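Local structure of lasso peptide isopeptidase AtxE2 (Asticcacaulis excentricus, 5TXE) at residues 323-327 with 413-417; 467-473 with 498-503; 402-406 with 509-513. The protein hydrolyses the isopeptide bond of the lasso peptides astexin-2 and astexin-3, opening these threaded molecules into linear peptides. The protein carries 1 engineered substitution. All blocks are in the same frame, centred on the assembly; numbering follows the deposited sequence.

Contact 1 of 3, residues 323-327 with 413-417; sequences GWASN and IEVFS
A chi1 of -174° at Trp324, which sets CG opposite the backbone N, carries the indole out of its turn and across Glu414, whose CG is set beside its own backbone N and whose chain then runs extended under the ring. The pair illustrates how a prolyl oligopeptidase-type enzyme joins its two domains: residues 323-327 form the hairpin turn between two strands of a four-stranded antiparallel blade of the beta-propeller, and 413-417 enter the alpha/beta-hydrolase sheet. Glu414 CG sits 3.7 Å from the centroid of the six-membered Trp324 ring, a CH-pi contact over the face, and the carboxylate is stacked on the indole, the two planes 4° apart. From there Glu414 OE1 offers its anti lone pair to the backbone N of Ala325 at 2.9 Å, an almost straight bond (174°). The indole edge faces the strand: Trp324 NE1 donates a weak hydrogen bond to Val415 O at 3.1 Å and also bonds to Leu407 O, so one N-H touches two neighbouring strands.

Phe416 meets the other end of the turn. Its ring takes Asn327 CB over one face, 3.6 Å from the centroid, and Ala325 CB at the edge, while His468 stacks on the ring from outside the two segments. The turn is itself braced. Trp324 O accepts from both the backbone N and the side chain of Asn327, whose OD1 is held in turn by Arg404; the amide nitrogen Asn327 ND2 reaches Trp324 O at 2.9 Å, in the carbonyl plane and on a lone pair.

Contact 2 of 3, residues 467-473 with 498-503; sequences FHSPRSE and NILHTL
The Phe467 ring is clasped on both faces: Leu503 CD2 stands over the centre of one, 3.5 Å from the centroid, and Ser469, two residues further along the chain, lays its CA over the rim of the opposite face. At the edge, near the ring plane, come Thr502 CG2 at 4.0 Å from Phe467 CE1, and Ile499 CG2 beside Phe467 CE2. Each methyl is anti to its own backbone N, and in that rotamer it reaches the ring edge; with Leu503, helix 494-512 thus meets the ring over one face and along the edge in this alpha/beta-hydrolase core. An alanine in place of Phe467 is likely to leave Leu503 CD2 and the two methyls facing a gap where the ring had filled the space between sheet and helix.

Farther along, Pro470 CG meets Thr502 OG1 tip to tip at 3.8 Å. Thr502 OG1 donates to Asn498 O at 2.6 Å, on the face opposite to Thr502 N, and is also bonded to Asn409 ND2. Asn498 ND2 gives Arg471 O a long, weak hydrogen bond of 3.3 Å. Apolar contact thus does most of the joining here, and the loop so held carries Ser469, whose side chain is about 4 Å from that of the catalytically important Tyr438.

Contact 3 of 3, residues 402-406 with 509-513; sequences VERLT and DLDRR
Strand 402-406 and the helix end at 509-513 keep their backbones well apart, Leu405 and Asp509 coming nearest with CA atoms 9.5 Å from each other, and the gap is bridged by side chains alone. The strand is an outermost one of the eight-stranded hydrolase sheet, and helix 494-512 packs against that sheet in the layered manner of the alpha/beta-hydrolase fold.

The chief link is a salt bridge. Glu403 and Arg513 approach from opposite directions, and the guanidinium takes hold end-on, with NH1 and NH2 both directed at one oxygen. Arg513 NH2 lies 2.8 Å from Glu403 OE2 on its syn side, and Arg513 NH1 reaches the same OE2 at 3.0 Å from above the carboxylate plane. Both nitrogens come from one face of the carboxylate, which is turned 32° against the guanidinium, while OE2 stays close to the guanidinium plane. A third, weak bond runs from Arg513 NH2 to Glu403 OE1 at 3.1 Å. The arginine chain bends at chi3 (53°) on its way to the carboxylate.

Beneath the ion pair, the side chains of Leu405 and Leu510 cross at about a right angle, Leu405 CD1 lying 4.2 Å from Leu510 CD2, and both leucines also touch Leu419 on the adjoining strand. The other methyl, Leu405 CD2, lies 3.5 Å from Arg513 NH1.

Chemistry is therefore layered: buried leucines fill the inner part, and a charged pair closes the outer margin. Asp509 OD2, 6.8 Å from Glu403 OE2, adds a second negative charge nearby, which Arg513 probably offsets in part.

Overall arrangement
All three contacts gather on one side of the chain's centre. Contacts 1 and 2 have centres 11 Å apart and touch, as when Ser417 OG meets His468 N; contacts 1 and 3, 14 Å apart, are joined through the neighbouring strands 401-408 and 414-421. Contacts 2 and 3 both use helix 494-512, yet their nearest atoms stay about 7 Å apart. Along the chain, contact 1 closes before contact 2 opens, contact 3 crosses contact 1, and contact 2 is nested within contact 3. Propeller turn, sheet edge and helix are thus linked in succession, with contact 2 beside Tyr438, contact 1 about 10 Å from it, side chain to side chain, and contact 3 away from the known functional residues.

Contact 1 of 3, residues 323-327 with 413-417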
loop_
_atom_site.group_PDB
_atom_site.type_symbol
_atom_site.label_atom_id
_atom_site.label_comp_id
_atom_site.label_asym_id
_atom_site.label_seq_id
_atom_site.Cartn_x
_atom_site.Cartn_y
_atom_site.Cartn_z
ATOM N N GLY A 323 -18.971 7.013 8.666
ATOM C CA GLY A 323 -19.256 8.289 8.053
ATOM C C GLY A 323 -19.526 8.119 6.561
ATOM O O GLY A 323 -19.513 7.005 6.039
ATOM N N TRP A 324 -19.730 9.230 5.861
ATOM C CA TRP A 324 -19.988 9.195 4.421
ATOM C C TRP A 324 -18.854 8.419 3.675
ATOM O O TRP A 324 -17.658 8.711 3.852
ATOM C CB TRP A 324 -20.050 10.610 3.895
ATOM C CG TRP A 324 -20.443 10.725 2.456
ATOM C CD1 TRP A 324 -19.619 10.838 1.401
ATOM C CD2 TRP A 324 -21.773 10.851 1.942
ATOM N NE1 TRP A 324 -20.336 11.003 0.245
ATOM C CE2 TRP A 324 -21.667 10.999 0.550
ATOM C CE3 TRP A 324 -23.049 10.838 2.529
ATOM C CZ2 TRP A 324 -22.781 11.133 -0.274
ATOM C CZ3 TRP A 324 -24.160 10.980 1.715
ATOM C CH2 TRP A 324 -24.018 11.117 0.314
ATOM N N ALA A 325 -19.235 7.426 2.887
ATOM C CA ALA A 325 -18.267 6.650 2.127
ATOM C C ALA A 325 -17.189 6.101 3.034
ATOM O O ALA A 325 -16.060 5.948 2.605
ATOM C CB ALA A 325 -17.628 7.516 1.029
ATOM N N SER A 326 -17.518 5.831 4.292
ATOM C CA SER A 326 -16.552 5.291 5.254
ATOM C C SER A 326 -15.316 6.147 5.429
ATOM O O SER A 326 -14.265 5.625 5.739
ATOM C CB SER A 326 -16.107 3.867 4.851
ATOM O OG SER A 326 -17.209 2.997 4.968
ATOM N N ASN A 327 -15.427 7.451 5.244
ATOM C CA ASN A 327 -14.216 8.281 5.258
ATOM C C ASN A 327 -13.495 8.445 6.624
ATOM O O ASN A 327 -12.305 8.802 6.660
ATOM C CB ASN A 327 -14.511 9.631 4.648
ATOM C CG ASN A 327 -15.151 10.596 5.611
ATOM O OD1 ASN A 327 -14.480 11.434 6.189
ATOM N ND2 ASN A 327 -16.436 10.477 5.792
ATOM N N ILE A 413 -23.677 5.941 -5.372
ATOM C CA ILE A 413 -22.682 5.455 -4.406
ATOM C C ILE A 413 -22.017 6.632 -3.766
ATOM O O ILE A 413 -21.711 7.602 -4.424
ATOM C CB ILE A 413 -21.664 4.534 -5.094
ATOM C CG1 ILE A 413 -22.361 3.246 -5.513
ATOM C CG2 ILE A 413 -20.481 4.249 -4.182
ATOM C CD1 ILE A 413 -21.700 2.555 -6.672
ATOM N N GLU A 414 -21.833 6.548 -2.470
ATOM C CA GLU A 414 -21.174 7.606 -1.715
ATOM C C GLU A 414 -19.688 7.643 -2.055
ATOM O O GLU A 414 -19.034 6.623 -2.076
ATOM C CB GLU A 414 -21.329 7.368 -0.200
ATOM C CG GLU A 414 -22.794 7.378 0.264
ATOM C CD GLU A 414 -23.001 7.077 1.743
ATOM O OE1 GLU A 414 -22.033 6.939 2.527
ATOM O OE2 GLU A 414 -24.172 7.062 2.126
ATOM N N VAL A 415 -19.177 8.835 -2.295
ATOM C CA VAL A 415 -17.800 9.030 -2.673
ATOM C C VAL A 415 -17.165 10.080 -1.774
ATOM O O VAL A 415 -17.798 11.091 -1.486
ATOM C CB VAL A 415 -17.750 9.571 -4.085
ATOM C CG1 VAL A 415 -16.310 9.922 -4.472
ATOM C CG2 VAL A 415 -18.345 8.559 -5.042
ATOM N N PHE A 416 -15.929 9.853 -1.325
ATOM C CA PHE A 416 -15.149 10.991 -0.849
ATOM C C PHE A 416 -13.850 11.120 -1.653
ATOM O O PHE A 416 -13.423 10.157 -2.329
ATOM C CB PHE A 416 -14.919 10.917 0.658
ATOM C CG PHE A 416 -13.750 10.033 1.084
ATOM C CD1 PHE A 416 -13.931 8.687 1.348
ATOM C CD2 PHE A 416 -12.484 10.589 1.274
ATOM C CE1 PHE A 416 -12.880 7.888 1.793
ATOM C CE2 PHE A 416 -11.412 9.806 1.682
ATOM C CZ PHE A 416 -11.612 8.453 1.953
ATOM N N SER A 417 -13.272 12.311 -1.600
ATOM C CA SER A 417 -11.942 12.565 -2.097
ATOM C C SER A 417 -11.430 13.831 -1.474
ATOM O O SER A 417 -12.198 14.520 -0.838
ATOM C CB SER A 417 -11.979 12.711 -3.608
ATOM O OG SER A 417 -12.233 11.454 -4.204
#

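Contact 2 of 3, residues 467-473 with 498-503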
loop_
_atom_site.group_PDB
_atom_site.type_symbol
_atom_site.label_atom_id
_atom_site.label_comp_id
_atom_site.label_asym_id
_atom_site.label_seq_id
_atom_site.Cartn_x
_atom_site.Cartn_y
_atom_site.Cartn_z
ATOM N N PHE A 467 -7.956 11.344 -5.195
ATOM C CA PHE A 467 -9.113 10.488 -5.429
ATOM C C PHE A 467 -9.121 9.248 -4.616
ATOM O O PHE A 467 -8.145 8.537 -4.577
ATOM C CB PHE A 467 -9.055 10.030 -6.878
ATOM C CG PHE A 467 -10.202 9.195 -7.329
ATOM C CD1 PHE A 467 -11.511 9.583 -7.106
ATOM C CD2 PHE A 467 -9.966 8.074 -8.081
ATOM C CE1 PHE A 467 -12.577 8.806 -7.563
ATOM C CE2 PHE A 467 -11.023 7.295 -8.565
ATOM C CZ PHE A 467 -12.331 7.677 -8.321
ATOM N N HIS A 468 -10.240 9.000 -3.951
ATOM C CA HIS A 468 -10.406 7.789 -3.224
ATOM C C HIS A 468 -11.401 6.974 -3.971
ATOM O O HIS A 468 -12.573 7.237 -3.966
ATOM C CB HIS A 468 -10.885 8.024 -1.821
ATOM C CG HIS A 468 -10.844 6.790 -1.009
ATOM N ND1 HIS A 468 -9.734 6.446 -0.255
ATOM C CD2 HIS A 468 -11.728 5.766 -0.884
ATOM C CE1 HIS A 468 -9.942 5.268 0.315
ATOM N NE2 HIS A 468 -11.151 4.840 -0.035
ATOM N N SER A 469 -10.925 5.961 -4.628
ATOM C CA SER A 469 -11.775 5.194 -5.482
ATOM C C SER A 469 -13.008 4.665 -4.731
ATOM O O SER A 469 -12.883 4.123 -3.645
ATOM C CB SER A 469 -10.985 4.011 -6.018
ATOM O OG SER A 469 -11.684 3.537 -7.140
ATOM N N PRO A 470 -14.197 4.745 -5.345
ATOM C CA PRO A 470 -15.353 4.316 -4.589
ATOM C C PRO A 470 -15.619 2.818 -4.654
ATOM O O PRO A 470 -15.054 2.090 -5.497
ATOM C CB PRO A 470 -16.486 5.065 -5.292
ATOM C CG PRO A 470 -16.072 5.029 -6.714
ATOM C CD PRO A 470 -14.585 5.283 -6.656
ATOM N N ARG A 471 -16.526 2.391 -3.785
ATOM C CA ARG A 471 -17.099 1.053 -3.830
ATOM C C ARG A 471 -17.759 0.716 -5.166
ATOM O O ARG A 471 -18.325 1.603 -5.860
ATOM C CB ARG A 471 -18.093 0.869 -2.678
ATOM C CG ARG A 471 -17.373 0.633 -1.353
ATOM C CD ARG A 471 -18.311 0.194 -0.241
ATOM N NE ARG A 471 -19.013 -1.068 -0.517
ATOM C CZ ARG A 471 -20.031 -1.545 0.203
ATOM N NH1 ARG A 471 -20.471 -0.889 1.271
ATOM N NH2 ARG A 471 -20.621 -2.685 -0.144
ATOM N N SER A 472 -17.642 -0.554 -5.558
ATOM C CA SER A 472 -18.280 -0.975 -6.789
ATOM C C SER A 472 -19.747 -1.353 -6.500
ATOM O O SER A 472 -20.078 -1.689 -5.375
ATOM C CB SER A 472 -17.589 -2.187 -7.376
ATOM O OG SER A 472 -17.736 -3.282 -6.504
ATOM N N GLU A 473 -20.579 -1.335 -7.531
ATOM C CA GLU A 473 -21.967 -1.841 -7.432
ATOM C C GLU A 473 -21.976 -3.301 -6.961
ATOM O O GLU A 473 -22.770 -3.684 -6.109
ATOM C CB GLU A 473 -22.668 -1.711 -8.790
ATOM C CG GLU A 473 -22.757 -0.247 -9.276
ATOM C CD GLU A 473 -23.304 -0.044 -10.698
ATOM O OE1 GLU A 473 -24.444 -0.494 -10.946
ATOM O OE2 GLU A 473 -22.609 0.586 -11.561
ATOM N N ASN A 498 -17.900 2.934 -13.774
ATOM C CA ASN A 498 -18.320 3.602 -12.517
ATOM C C ASN A 498 -17.193 4.484 -11.981
ATOM O O ASN A 498 -17.415 5.611 -11.454
ATOM C CB ASN A 498 -18.670 2.540 -11.467
ATOM C CG ASN A 498 -18.967 3.137 -10.066
ATOM O OD1 ASN A 498 -19.745 4.097 -9.914
ATOM N ND2 ASN A 498 -18.341 2.543 -9.032
ATOM N N ILE A 499 -15.968 3.965 -12.067
ATOM C CA ILE A 499 -14.823 4.790 -11.682
ATOM C C ILE A 499 -14.672 6.032 -12.551
ATOM O O ILE A 499 -14.491 7.156 -12.059
ATOM C CB ILE A 499 -13.529 3.949 -11.629
ATOM C CG1 ILE A 499 -13.647 2.988 -10.462
ATOM C CG2 ILE A 499 -12.316 4.862 -11.409
ATOM C CD1 ILE A 499 -12.737 1.801 -10.566
ATOM N N LEU A 500 -14.720 5.840 -13.849
ATOM C CA LEU A 500 -14.510 6.977 -14.747
ATOM C C LEU A 500 -15.622 8.022 -14.576
ATOM O O LEU A 500 -15.359 9.243 -14.539
ATOM C CB LEU A 500 -14.472 6.514 -16.167
ATOM C CG LEU A 500 -14.352 7.608 -17.211
ATOM C CD1 LEU A 500 -13.087 8.395 -17.076
ATOM C CD2 LEU A 500 -14.389 7.005 -18.583
ATOM N N HIS A 501 -16.856 7.540 -14.442
ATOM C CA HIS A 501 -17.984 8.460 -14.245
ATOM C C HIS A 501 -17.853 9.177 -12.949
ATOM O O HIS A 501 -18.210 10.349 -12.854
ATOM C CB HIS A 501 -19.301 7.715 -14.260
ATOM C CG HIS A 501 -19.749 7.235 -15.608
ATOM N ND1 HIS A 501 -19.589 7.962 -16.770
ATOM C CD2 HIS A 501 -20.412 6.114 -15.960
ATOM C CE1 HIS A 501 -20.117 7.302 -17.782
ATOM N NE2 HIS A 501 -20.618 6.174 -17.318
ATOM N N THR A 502 -17.296 8.528 -11.936
ATOM C CA THR A 502 -17.072 9.225 -10.656
ATOM C C THR A 502 -16.055 10.316 -10.795
ATOM O O THR A 502 -16.223 11.383 -10.253
ATOM C CB THR A 502 -16.631 8.261 -9.545
ATOM O OG1 THR A 502 -17.596 7.232 -9.411
ATOM C CG2 THR A 502 -16.475 8.960 -8.210
ATOM N N LEU A 503 -14.995 10.070 -11.542
ATOM C CA LEU A 503 -14.029 11.139 -11.778
ATOM C C LEU A 503 -14.649 12.313 -12.538
ATOM O O LEU A 503 -14.358 13.465 -12.237
ATOM C CB LEU A 503 -12.830 10.622 -12.577
ATOM C CG LEU A 503 -11.882 9.723 -11.794
ATOM C CD1 LEU A 503 -10.890 9.130 -12.734
ATOM C CD2 LEU A 503 -11.171 10.505 -10.691
#

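Contact 3 of 3, residues 402-406 with 509-513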
loop_
_atom_site.group_PDB
_atom_site.type_symbol
_atom_site.label_atom_id
_atom_site.label_comp_id
_atom_site.label_asym_id
_atom_site.label_seq_id
_atom_site.Cartn_x
_atom_site.Cartn_y
_atom_site.Cartn_z
ATOM N N VAL A 402 -6.271 21.899 2.362
ATOM C CA VAL A 402 -6.988 20.672 2.072
ATOM C C VAL A 402 -8.467 20.738 2.459
ATOM O O VAL A 402 -8.808 21.181 3.537
ATOM C CB VAL A 402 -6.387 19.505 2.862
ATOM C CG1 VAL A 402 -6.996 18.187 2.389
ATOM C CG2 VAL A 402 -4.905 19.475 2.637
ATOM N N GLU A 403 -9.335 20.210 1.622
ATOM C CA GLU A 403 -10.730 20.192 1.920
ATOM C C GLU A 403 -11.300 18.848 1.458
ATOM O O GLU A 403 -11.118 18.459 0.315
ATOM C CB GLU A 403 -11.365 21.367 1.181
ATOM C CG GLU A 403 -12.765 21.102 0.716
ATOM C CD GLU A 403 -13.389 22.263 -0.077
ATOM O OE1 GLU A 403 -12.667 23.272 -0.438
ATOM O OE2 GLU A 403 -14.621 22.112 -0.351
ATOM N N ARG A 404 -11.998 18.134 2.323
ATOM C CA ARG A 404 -12.592 16.871 1.929
ATOM C C ARG A 404 -13.889 17.055 1.179
ATOM O O ARG A 404 -14.763 17.723 1.682
ATOM C CB ARG A 404 -12.882 16.028 3.128
ATOM C CG ARG A 404 -13.423 14.656 2.749
ATOM C CD ARG A 404 -12.988 13.612 3.759
ATOM N NE ARG A 404 -11.570 13.268 3.642
ATOM C CZ ARG A 404 -10.980 12.278 4.307
ATOM N NH1 ARG A 404 -11.674 11.494 5.145
ATOM N NH2 ARG A 404 -9.701 12.047 4.115
ATOM N N LEU A 405 -13.986 16.462 -0.015
ATOM C CA LEU A 405 -15.130 16.544 -0.906
ATOM C C LEU A 405 -15.977 15.309 -0.710
ATOM O O LEU A 405 -15.439 14.206 -0.507
ATOM C CB LEU A 405 -14.724 16.545 -2.402
ATOM C CG LEU A 405 -13.775 17.603 -2.919
ATOM C CD1 LEU A 405 -13.339 17.247 -4.335
ATOM C CD2 LEU A 405 -14.434 18.956 -2.908
ATOM N N THR A 406 -17.289 15.490 -0.881
ATOM C CA THR A 406 -18.225 14.413 -0.816
ATOM C C THR A 406 -19.315 14.577 -1.819
ATOM O O THR A 406 -19.807 15.681 -2.092
ATOM C CB THR A 406 -18.896 14.329 0.567
ATOM O OG1 THR A 406 -19.512 15.570 0.846
ATOM C CG2 THR A 406 -17.884 13.989 1.699
ATOM N N ASP A 509 -18.097 18.845 -10.551
ATOM C CA ASP A 509 -18.308 19.591 -9.324
ATOM C C ASP A 509 -17.328 20.747 -9.203
ATOM O O ASP A 509 -17.707 21.871 -8.903
ATOM C CB ASP A 509 -18.167 18.639 -8.113
ATOM C CG ASP A 509 -18.431 19.329 -6.752
ATOM O OD1 ASP A 509 -19.599 19.532 -6.404
ATOM O OD2 ASP A 509 -17.479 19.635 -6.000
ATOM N N LEU A 510 -16.045 20.455 -9.356
ATOM C CA LEU A 510 -15.038 21.461 -9.125
ATOM C C LEU A 510 -15.129 22.508 -10.225
ATOM O O LEU A 510 -14.836 23.666 -9.992
ATOM C CB LEU A 510 -13.649 20.842 -9.129
ATOM C CG LEU A 510 -13.321 19.887 -8.003
ATOM C CD1 LEU A 510 -11.997 19.186 -8.301
ATOM C CD2 LEU A 510 -13.216 20.673 -6.723
ATOM N N ASP A 511 -15.584 22.096 -11.392
ATOM C CA ASP A 511 -15.880 23.029 -12.489
ATOM C C ASP A 511 -17.017 24.029 -12.133
ATOM O O ASP A 511 -16.851 25.211 -12.263
ATOM C CB ASP A 511 -16.256 22.251 -13.739
ATOM C CG ASP A 511 -16.444 23.142 -14.973
ATOM O OD1 ASP A 511 -16.142 24.345 -14.943
ATOM O OD2 ASP A 511 -16.911 22.609 -16.005
ATOM N N ARG A 512 -18.123 23.529 -11.613
ATOM C CA ARG A 512 -19.230 24.380 -11.157
ATOM C C ARG A 512 -18.791 25.315 -10.057
ATOM O O ARG A 512 -19.221 26.437 -10.029
ATOM C CB ARG A 512 -20.408 23.524 -10.661
ATOM C CG ARG A 512 -21.133 22.858 -11.815
ATOM C CD ARG A 512 -22.350 22.016 -11.390
ATOM N NE ARG A 512 -22.394 20.709 -12.082
ATOM C CZ ARG A 512 -22.590 20.552 -13.406
ATOM N NH1 ARG A 512 -22.737 21.621 -14.196
ATOM N NH2 ARG A 512 -22.628 19.329 -13.953
ATOM N N ARG A 513 -17.926 24.879 -9.146
ATOM C CA ARG A 513 -17.429 25.769 -8.120
ATOM C C ARG A 513 -16.457 26.833 -8.672
ATOM O O ARG A 513 -16.046 27.712 -7.934
ATOM C CB ARG A 513 -16.781 24.986 -6.971
ATOM C CG ARG A 513 -17.842 24.208 -6.183
ATOM C CD ARG A 513 -17.275 23.139 -5.273
ATOM N NE ARG A 513 -16.255 23.704 -4.403
ATOM C CZ ARG A 513 -15.789 23.119 -3.304
ATOM N NH1 ARG A 513 -16.264 21.940 -2.882
ATOM N NH2 ARG A 513 -14.825 23.723 -2.619
#